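Long-range contact in metallo-beta-lactamase 1 (Acinetobacter baumannii, PDB 5MMD), which probably hydrolyses the ring of beta-lactam antibiotics with the help of two zinc ions, giving substituted beta-amino acids and so antibiotic resistance: residues I40-W52 with Y69-K83. Numbering follows the deposited sequence.
Sequences ISGGKAFIIDTPW and YELAGSISTHSHEDK. With ZN (zinc ion), chain E; ZN (zinc ion), chain C.
Strands 44-48 and 70-75, joined through helix 54-66, form a beta-alpha-beta unit of the metallo-beta-lactamase fold and pair in parallel, Ala45 N donating to Glu70 O, Ile47 N to Gly73 O and Ile75 N to Ile47 O. One face of the Phe46 ring lies against Gly73, whose carbonyl O sits 3.6 Å from the ring plane, over the centre. Glycine suits this place because, at its backbone angles, a CB would be jammed against the carbonyl O of Ala72 and crowd Phe46 CE2. Phe46 CG stands roughly anti to the backbone N (chi1 -152°), turning the ring toward Ile75, and Ile75 CG2 is 3.7 Å from Phe46 CE1. Ahead of these two strands, Ile40 at the end of strand 32-41 crosses Tyr69 at about a right angle, resting CD1 over the ring face, 3.6 Å from its centroid.

Beyond the paired strands, the segment that carries the HxHxD zinc motif of class B enzymes, His78, His80 and Asp82, is gripped by Asp49. A short carboxylate fits here, using the syn lone pair of each oxygen: OD1 accepts from Thr77 N and OD2 from Thr77 OG1, both at 2.7 Å, which fixes the carboxylate's rotation just before His78. Tyr156 also bonds to OD2, while the aliphatic part of Lys83 crosses the same carboxylate obliquely, its CD 3.2 Å from Asp49 OD2, and carries NZ on to Ser34, Asn35 and Gly200. Lys83 O takes Thr50 N and Ser76 OG from opposite faces of its plane. Trp52 offers a broad indole face to Asp82: Asp82 CB lies 3.4 Å from Trp52 CE2 while CA stands over the five-membered ring in a CH-pi contact. From CA and CB held against the indole, chi1 of 54° carries Asp82 OD2 to one zinc ion, 2.0 Å away, completed by Cys159, His201 and the water shared with the zinc of His78, His80 and His140.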
ATOM      1  N   ILE A  40      14.034  -3.570  -3.337  1.00 16.49           N
ATOM      2  CA  ILE A  40      15.461  -3.330  -3.382  1.00 16.71           C
ATOM      3  C   ILE A  40      15.957  -2.914  -4.748  1.00 17.92           C
ATOM      4  O   ILE A  40      15.634  -3.541  -5.755  1.00 18.44           O
ATOM      5  CB  ILE A  40      16.247  -4.577  -3.002  1.00 17.04           C
ATOM      6  CG1 ILE A  40      15.633  -5.279  -1.810  1.00 15.70           C
ATOM      7  CG2 ILE A  40      17.754  -4.237  -2.800  1.00 18.17           C
ATOM      8  CD1 ILE A  40      15.609  -4.507  -0.592  1.00 15.81           C
ATOM      9  N   SER A  41      16.813  -1.889  -4.745  1.00 18.86           N
ATOM     10  CA  SER A  41      17.566  -1.482  -5.907  1.00 20.69           C
ATOM     11  C   SER A  41      18.979  -1.048  -5.470  1.00 21.92           C
ATOM     12  O   SER A  41      19.138  -0.162  -4.635  1.00 21.74           O
ATOM     13  CB  SER A  41      16.859  -0.347  -6.630  1.00 21.50           C
ATOM     14  OG  SER A  41      17.576   0.057  -7.779  1.00 23.04           O
ATOM     15  N   GLY A  42      19.998  -1.718  -6.005  1.00 23.36           N
ATOM     16  CA  GLY A  42      21.374  -1.323  -5.736  1.00 25.12           C
ATOM     17  C   GLY A  42      21.689  -1.321  -4.257  1.00 24.13           C
ATOM     18  O   GLY A  42      22.376  -0.447  -3.757  1.00 25.01           O
ATOM     19  N   GLY A  43      21.157  -2.289  -3.535  1.00 22.69           N
ATOM     20  CA  GLY A  43      21.449  -2.403  -2.123  1.00 22.20           C
ATOM     21  C   GLY A  43      20.562  -1.540  -1.247  1.00 21.43           C
ATOM     22  O   GLY A  43      20.560  -1.723  -0.026  1.00 20.36           O
ATOM     23  N   LYS A  44      19.806  -0.618  -1.849  1.00 20.56           N
ATOM     24  CA  LYS A  44      18.901   0.234  -1.068  1.00 19.68           C
ATOM     25  C   LYS A  44      17.506  -0.356  -0.987  1.00 17.68           C
ATOM     26  O   LYS A  44      16.963  -0.792  -1.997  1.00 17.47           O
ATOM     27  CB  LYS A  44      18.817   1.628  -1.669  1.00 20.34           C
ATOM     28  CG  LYS A  44      20.207   2.250  -1.920  1.00 22.92           C
ATOM     29  CD  LYS A  44      20.158   3.486  -2.810  0.31 23.77           C
ATOM     30  CE  LYS A  44      21.559   4.056  -3.071  1.00 27.48           C
ATOM     31  NZ  LYS A  44      22.443   3.268  -4.006  1.00 29.35           N
ATOM     32  N   ALA A  45      16.908  -0.283   0.200  1.00 16.65           N
ATOM     33  CA  ALA A  45      15.559  -0.827   0.448  1.00 15.64           C
ATOM     34  C   ALA A  45      14.513   0.267   0.634  1.00 16.66           C
ATOM     35  O   ALA A  45      14.740   1.232   1.389  1.00 17.79           O
ATOM     36  CB  ALA A  45      15.558  -1.711   1.663  1.00 14.99           C
ATOM     37  N   PHE A  46      13.390   0.137  -0.059  1.00 15.07           N
ATOM     38  CA  PHE A  46      12.315   1.108   0.107  1.00 14.25           C
ATOM     39  C   PHE A  46      11.097   0.364   0.624  1.00 12.94           C
ATOM     40  O   PHE A  46      10.744  -0.693   0.088  1.00 13.00           O
ATOM     41  CB  PHE A  46      11.997   1.823  -1.199  1.00 14.15           C
ATOM     42  CG  PHE A  46      11.435   3.198  -0.981  1.00 14.98           C
ATOM     43  CD1 PHE A  46      10.115   3.368  -0.706  1.00 14.63           C
ATOM     44  CD2 PHE A  46      12.255   4.305  -1.006  1.00 17.35           C
ATOM     45  CE1 PHE A  46       9.582   4.654  -0.481  1.00 15.61           C
ATOM     46  CE2 PHE A  46      11.735   5.584  -0.786  1.00 17.45           C
ATOM     47  CZ  PHE A  46      10.394   5.729  -0.507  1.00 15.83           C
ATOM     48  N   ILE A  47      10.500   0.867   1.700  1.00 12.11           N
ATOM     49  CA  ILE A  47       9.264   0.272   2.240  1.00 11.24           C
ATOM     50  C   ILE A  47       8.020   0.869   1.611  1.00 11.61           C
ATOM     51  O   ILE A  47       7.830   2.098   1.623  1.00 11.98           O
ATOM     52  CB  ILE A  47       9.170   0.462   3.727  1.00 11.60           C
ATOM     53  CG1 ILE A  47      10.311  -0.245   4.399  1.00 12.45           C
ATOM     54  CG2 ILE A  47       7.852  -0.117   4.271  1.00  9.89           C
ATOM     55  CD1 ILE A  47      10.604   0.258   5.792  1.00 12.94           C
ATOM     56  N   ILE A  48       7.198   0.013   1.026  1.00 10.37           N
ATOM     57  CA  ILE A  48       5.865   0.400   0.560  1.00 10.65           C
ATOM     58  C   ILE A  48       4.809  -0.074   1.583  1.00  9.58           C
ATOM     59  O   ILE A  48       4.478  -1.259   1.657  1.00  9.79           O
ATOM     60  CB  ILE A  48       5.541  -0.165  -0.821  1.00 11.04           C
ATOM     61  CG1 ILE A  48       6.598   0.286  -1.842  1.00 12.61           C
ATOM     62  CG2 ILE A  48       4.124   0.256  -1.240  1.00 10.50           C
ATOM     63  CD1 ILE A  48       6.380  -0.311  -3.281  1.00 12.83           C
ATOM     64  N   ASP A  49       4.339   0.917   2.338  1.00 10.07           N
ATOM     65  CA  ASP A  49       3.379   0.829   3.468  1.00 10.39           C
ATOM     66  C   ASP A  49       4.029   0.237   4.700  1.00 10.78           C
ATOM     67  O   ASP A  49       4.762  -0.752   4.619  1.00 10.65           O
ATOM     68  CB  ASP A  49       2.126   0.063   3.061  1.00 10.13           C
ATOM     69  CG  ASP A  49       1.210   0.921   2.238  1.00 11.12           C
ATOM     70  OD1 ASP A  49       1.427   2.141   2.276  1.00 11.82           O
ATOM     71  OD2 ASP A  49       0.324   0.407   1.538  1.00 12.22           O
ATOM     72  N   THR A  50       3.834   0.902   5.844  1.00  9.60           N
ATOM     73  CA  THR A  50       4.370   0.365   7.063  1.00 10.67           C
ATOM     74  C   THR A  50       3.536  -0.837   7.504  1.00 10.06           C
ATOM     75  O   THR A  50       2.415  -1.029   7.063  1.00 10.06           O
ATOM     76  CB  THR A  50       4.386   1.386   8.224  1.00 12.21           C
ATOM     77  OG1 THR A  50       3.045   1.534   8.744  1.00 11.99           O
ATOM     78  CG2 THR A  50       4.921   2.744   7.788  1.00 12.83           C
ATOM     79  N   PRO A  51       4.116  -1.665   8.353  1.00  9.81           N
ATOM     80  CA  PRO A  51       3.321  -2.680   9.058  1.00 11.12           C
ATOM     81  C   PRO A  51       2.274  -2.009   9.968  1.00 10.89           C
ATOM     82  O   PRO A  51       2.318  -0.800  10.177  1.00 10.11           O
ATOM     83  CB  PRO A  51       4.383  -3.448   9.854  1.00 12.18           C
ATOM     84  CG  PRO A  51       5.596  -3.398   8.981  1.00 12.43           C
ATOM     85  CD  PRO A  51       5.556  -1.946   8.439  1.00 10.30           C
ATOM     86  N   TRP A  52       1.357  -2.803  10.502  1.00 11.31           N
ATOM     87  CA  TRP A  52       0.249  -2.335  11.308  1.00 12.46           C
ATOM     88  C   TRP A  52       0.604  -1.993  12.742  1.00 13.31           C
ATOM     89  O   TRP A  52      -0.296  -1.788  13.546  1.00 14.49           O
ATOM     90  CB  TRP A  52      -0.844  -3.408  11.353  1.00 12.67           C
ATOM     91  CG  TRP A  52      -2.249  -2.932  11.344  1.00 10.97           C
ATOM     92  CD1 TRP A  52      -2.756  -1.787  11.884  1.00 11.96           C
ATOM     93  CD2 TRP A  52      -3.357  -3.624  10.762  1.00 11.97           C
ATOM     94  NE1 TRP A  52      -4.120  -1.726  11.682  1.00 12.08           N
ATOM     95  CE2 TRP A  52      -4.511  -2.835  10.977  1.00 12.19           C
ATOM     96  CE3 TRP A  52      -3.482  -4.840  10.083  1.00 10.63           C
ATOM     97  CZ2 TRP A  52      -5.790  -3.229  10.544  1.00 11.93           C
ATOM     98  CZ3 TRP A  52      -4.729  -5.221   9.628  1.00 11.26           C
ATOM     99  CH2 TRP A  52      -5.880  -4.408   9.855  1.00 12.13           C
ATOM    100  N   TYR A  69      20.920  -4.543   3.844  1.00 20.98           N
ATOM    101  CA  TYR A  69      20.415  -3.520   2.931  1.00 21.14           C
ATOM    102  C   TYR A  69      20.501  -2.142   3.592  1.00 21.69           C
ATOM    103  O   TYR A  69      20.428  -2.020   4.818  1.00 21.73           O
ATOM    104  CB  TYR A  69      18.978  -3.792   2.541  1.00 18.87           C
ATOM    105  CG  TYR A  69      18.737  -5.010   1.667  1.00 17.91           C
ATOM    106  CD1 TYR A  69      19.500  -5.254   0.526  1.00 19.20           C
ATOM    107  CD2 TYR A  69      17.704  -5.911   1.978  1.00 16.97           C
ATOM    108  CE1 TYR A  69      19.269  -6.375  -0.258  1.00 18.68           C
ATOM    109  CE2 TYR A  69      17.462  -7.021   1.199  1.00 17.53           C
ATOM    110  CZ  TYR A  69      18.247  -7.249   0.080  1.00 18.27           C
ATOM    111  OH  TYR A  69      18.010  -8.333  -0.721  1.00 18.07           O
ATOM    112  N   GLU A  70      20.621  -1.114   2.767  1.00 22.57           N
ATOM    113  CA  GLU A  70      20.546   0.273   3.223  1.00 23.75           C
ATOM    114  C   GLU A  70      19.079   0.730   3.192  1.00 22.91           C
ATOM    115  O   GLU A  70      18.395   0.580   2.193  1.00 23.41           O
ATOM    116  CB  GLU A  70      21.448   1.141   2.332  1.00 27.50           C
ATOM    117  CG  GLU A  70      21.512   2.593   2.722  1.00 29.47           C
ATOM    118  CD  GLU A  70      22.571   3.378   1.965  1.00 32.69           C
ATOM    119  OE1 GLU A  70      23.296   2.818   1.101  1.00 34.73           O
ATOM    120  OE2 GLU A  70      22.701   4.582   2.264  1.00 34.92           O
ATOM    121  N   LEU A  71      18.559   1.240   4.292  1.00 21.20           N
ATOM    122  CA  LEU A  71      17.145   1.666   4.264  1.00 20.17           C
ATOM    123  C   LEU A  71      17.053   3.075   3.738  1.00 19.03           C
ATOM    124  O   LEU A  71      17.662   3.965   4.287  1.00 20.79           O
ATOM    125  CB  LEU A  71      16.515   1.575   5.644  1.00 19.35           C
ATOM    126  CG  LEU A  71      15.042   1.958   5.740  1.00 19.32           C
ATOM    127  CD1 LEU A  71      14.166   1.294   4.653  1.00 17.85           C
ATOM    128  CD2 LEU A  71      14.559   1.554   7.119  1.00 18.98           C
ATOM    129  N   ALA A  72      16.269   3.263   2.688  1.00 17.25           N
ATOM    130  CA  ALA A  72      16.167   4.540   2.000  1.00 18.93           C
ATOM    131  C   ALA A  72      14.947   5.369   2.440  1.00 18.63           C
ATOM    132  O   ALA A  72      14.988   6.593   2.435  1.00 21.06           O
ATOM    133  CB  ALA A  72      16.112   4.304   0.518  1.00 19.07           C
ATOM    134  N   GLY A  73      13.875   4.703   2.843  1.00 17.84           N
ATOM    135  CA  GLY A  73      12.638   5.390   3.188  1.00 16.70           C
ATOM    136  C   GLY A  73      11.376   4.537   3.102  1.00 15.38           C
ATOM    137  O   GLY A  73      11.409   3.353   2.771  1.00 13.79           O
ATOM    138  N   SER A  74      10.249   5.166   3.384  1.00 15.87           N
ATOM    139  CA  SER A  74       8.953   4.497   3.275  1.00 13.71           C
ATOM    140  C   SER A  74       7.952   5.422   2.602  1.00 13.58           C
ATOM    141  O   SER A  74       8.035   6.654   2.736  1.00 16.63           O
ATOM    142  CB  SER A  74       8.437   4.071   4.656  1.00 14.51           C
ATOM    143  OG  SER A  74       8.014   5.204   5.381  1.00 18.24           O
ATOM    144  N   ILE A  75       7.025   4.829   1.861  1.00 12.05           N
ATOM    145  CA  ILE A  75       5.869   5.527   1.372  1.00 12.18           C
ATOM    146  C   ILE A  75       4.583   4.860   1.930  1.00 11.22           C
ATOM    147  O   ILE A  75       4.496   3.627   1.990  1.00 10.07           O
ATOM    148  CB  ILE A  75       5.838   5.569  -0.171  1.00 13.23           C
ATOM    149  CG1 ILE A  75       4.540   6.258  -0.612  1.00 14.54           C
ATOM    150  CG2 ILE A  75       5.969   4.186  -0.747  1.00 13.22           C
ATOM    151  CD1 ILE A  75       4.654   7.052  -1.804  1.00 16.94           C
ATOM    152  N   SER A  76       3.604   5.673   2.349  1.00 10.97           N
ATOM    153  CA  SER A  76       2.304   5.128   2.785  1.00 10.06           C
ATOM    154  C   SER A  76       1.241   5.492   1.750  1.00 11.04           C
ATOM    155  O   SER A  76       1.178   6.631   1.297  1.00 11.96           O
ATOM    156  CB  SER A  76       1.906   5.621   4.165  1.00 10.54           C
ATOM    157  OG  SER A  76       2.834   5.214   5.133  1.00 10.11           O
ATOM    158  N   THR A  77       0.427   4.510   1.361  1.00 10.89           N
ATOM    159  CA  THR A  77      -0.405   4.665   0.170  1.00 11.84           C
ATOM    160  C   THR A  77      -1.826   5.129   0.480  1.00 12.83           C
ATOM    161  O   THR A  77      -2.579   5.463  -0.435  1.00 13.33           O
ATOM    162  CB  THR A  77      -0.445   3.339  -0.651  1.00 12.76           C
ATOM    163  OG1 THR A  77      -1.031   2.282   0.130  1.00 12.08           O
ATOM    164  CG2 THR A  77       0.949   2.932  -1.042  1.00 12.36           C
ATOM    165  N   HIS A  78      -2.203   5.143   1.759  1.00 12.55           N
ATOM    166  CA  HIS A  78      -3.301   6.032   2.191  1.00 13.17           C
ATOM    167  C   HIS A  78      -3.196   6.190   3.696  1.00 12.62           C
ATOM    168  O   HIS A  78      -2.288   5.613   4.316  1.00 11.39           O
ATOM    169  CB  HIS A  78      -4.691   5.525   1.758  1.00 13.80           C
ATOM    170  CG  HIS A  78      -5.113   4.213   2.350  1.00 13.18           C
ATOM    171  ND1 HIS A  78      -4.569   2.998   1.975  1.00 11.42           N
ATOM    172  CD2 HIS A  78      -6.127   3.917   3.220  1.00 14.20           C
ATOM    173  CE1 HIS A  78      -5.179   2.028   2.631  1.00 12.26           C
ATOM    174  NE2 HIS A  78      -6.136   2.556   3.376  1.00 13.77           N
ATOM    175  N   SER A  79      -4.134   6.935   4.288  1.00 12.19           N
ATOM    176  CA  SER A  79      -3.984   7.343   5.679  1.00 13.09           C
ATOM    177  C   SER A  79      -4.255   6.261   6.745  1.00 12.40           C
ATOM    178  O   SER A  79      -3.783   6.408   7.879  1.00 13.35           O
ATOM    179  CB  SER A  79      -4.909   8.547   5.971  1.00 14.47           C
ATOM    180  OG  SER A  79      -6.263   8.157   5.923  1.00 14.14           O
ATOM    181  N   HIS A  80      -4.971   5.185   6.395  1.00 12.20           N
ATOM    182  CA  HIS A  80      -5.407   4.199   7.413  1.00 12.94           C
ATOM    183  C   HIS A  80      -4.239   3.560   8.167  1.00 12.08           C
ATOM    184  O   HIS A  80      -3.119   3.407   7.651  1.00 10.75           O
ATOM    185  CB  HIS A  80      -6.294   3.127   6.797  1.00 11.74           C
ATOM    186  CG  HIS A  80      -7.657   3.625   6.417  1.00 12.63           C
ATOM    187  ND1 HIS A  80      -8.466   2.979   5.508  1.00 12.77           N
ATOM    188  CD2 HIS A  80      -8.350   4.709   6.843  1.00 14.12           C
ATOM    189  CE1 HIS A  80      -9.605   3.640   5.398  1.00 13.65           C
ATOM    190  NE2 HIS A  80      -9.552   4.701   6.184  1.00 14.27           N
ATOM    191  N   GLU A  81      -4.514   3.273   9.428  1.00 11.52           N
ATOM    192  CA  GLU A  81      -3.528   2.770  10.369  1.00 11.36           C
ATOM    193  C   GLU A  81      -2.790   1.511   9.887  1.00 11.09           C
ATOM    194  O   GLU A  81      -1.640   1.310  10.260  1.00 10.60           O
ATOM    195  CB  GLU A  81      -4.207   2.482  11.692  1.00 12.67           C
ATOM    196  CG  GLU A  81      -3.290   2.205  12.853  1.00 13.16           C
ATOM    197  CD  GLU A  81      -2.508   3.406  13.340  1.00 15.03           C
ATOM    198  OE1 GLU A  81      -1.700   3.202  14.263  1.00 16.98           O
ATOM    199  OE2 GLU A  81      -2.718   4.549  12.872  1.00 14.76           O
ATOM    200  N   ASP A  82      -3.428   0.692   9.049  1.00  9.56           N
ATOM    201  CA  ASP A  82      -2.756  -0.523   8.588  1.00 10.85           C
ATOM    202  C   ASP A  82      -1.550  -0.192   7.679  1.00 10.60           C
ATOM    203  O   ASP A  82      -0.698  -1.035   7.513  1.00 11.33           O
ATOM    204  CB  ASP A  82      -3.720  -1.530   7.887  1.00  9.00           C
ATOM    205  CG  ASP A  82      -4.533  -0.942   6.745  1.00 11.72           C
ATOM    206  OD1 ASP A  82      -4.883   0.257   6.833  1.00 13.08           O
ATOM    207  OD2 ASP A  82      -4.909  -1.720   5.800  1.00  8.79           O
ATOM    208  N   LYS A  83      -1.454   1.017   7.151  1.00  9.70           N
ATOM    209  CA  LYS A  83      -0.355   1.382   6.221  1.00  9.15           C
ATOM    210  C   LYS A  83       0.545   2.516   6.735  1.00 10.52           C
ATOM    211  O   LYS A  83       1.607   2.805   6.141  1.00  9.44           O
ATOM    212  CB  LYS A  83      -0.949   1.788   4.874  1.00  8.41           C
ATOM    213  CG  LYS A  83      -1.891   0.812   4.227  1.00  9.10           C
ATOM    214  CD  LYS A  83      -1.336  -0.623   4.113  1.00  9.25           C
ATOM    215  CE  LYS A  83      -2.359  -1.530   3.415  1.00  8.89           C
ATOM    216  NZ  LYS A  83      -1.947  -2.923   3.495  1.00  9.89           N
TER
HETATM  217 ZN    ZN E 403      -7.770   1.519   4.291  1.00 14.39          ZN
HETATM  218 ZN    ZN C 401      -6.297  -1.612   4.367  0.95 15.81          ZN
HETATM  219  O   HOH W   1      -1.388  -0.041  15.362  1.00 26.88           O
HETATM  220  O   HOH W   2      -7.406  -0.040   5.121  1.00 15.13           O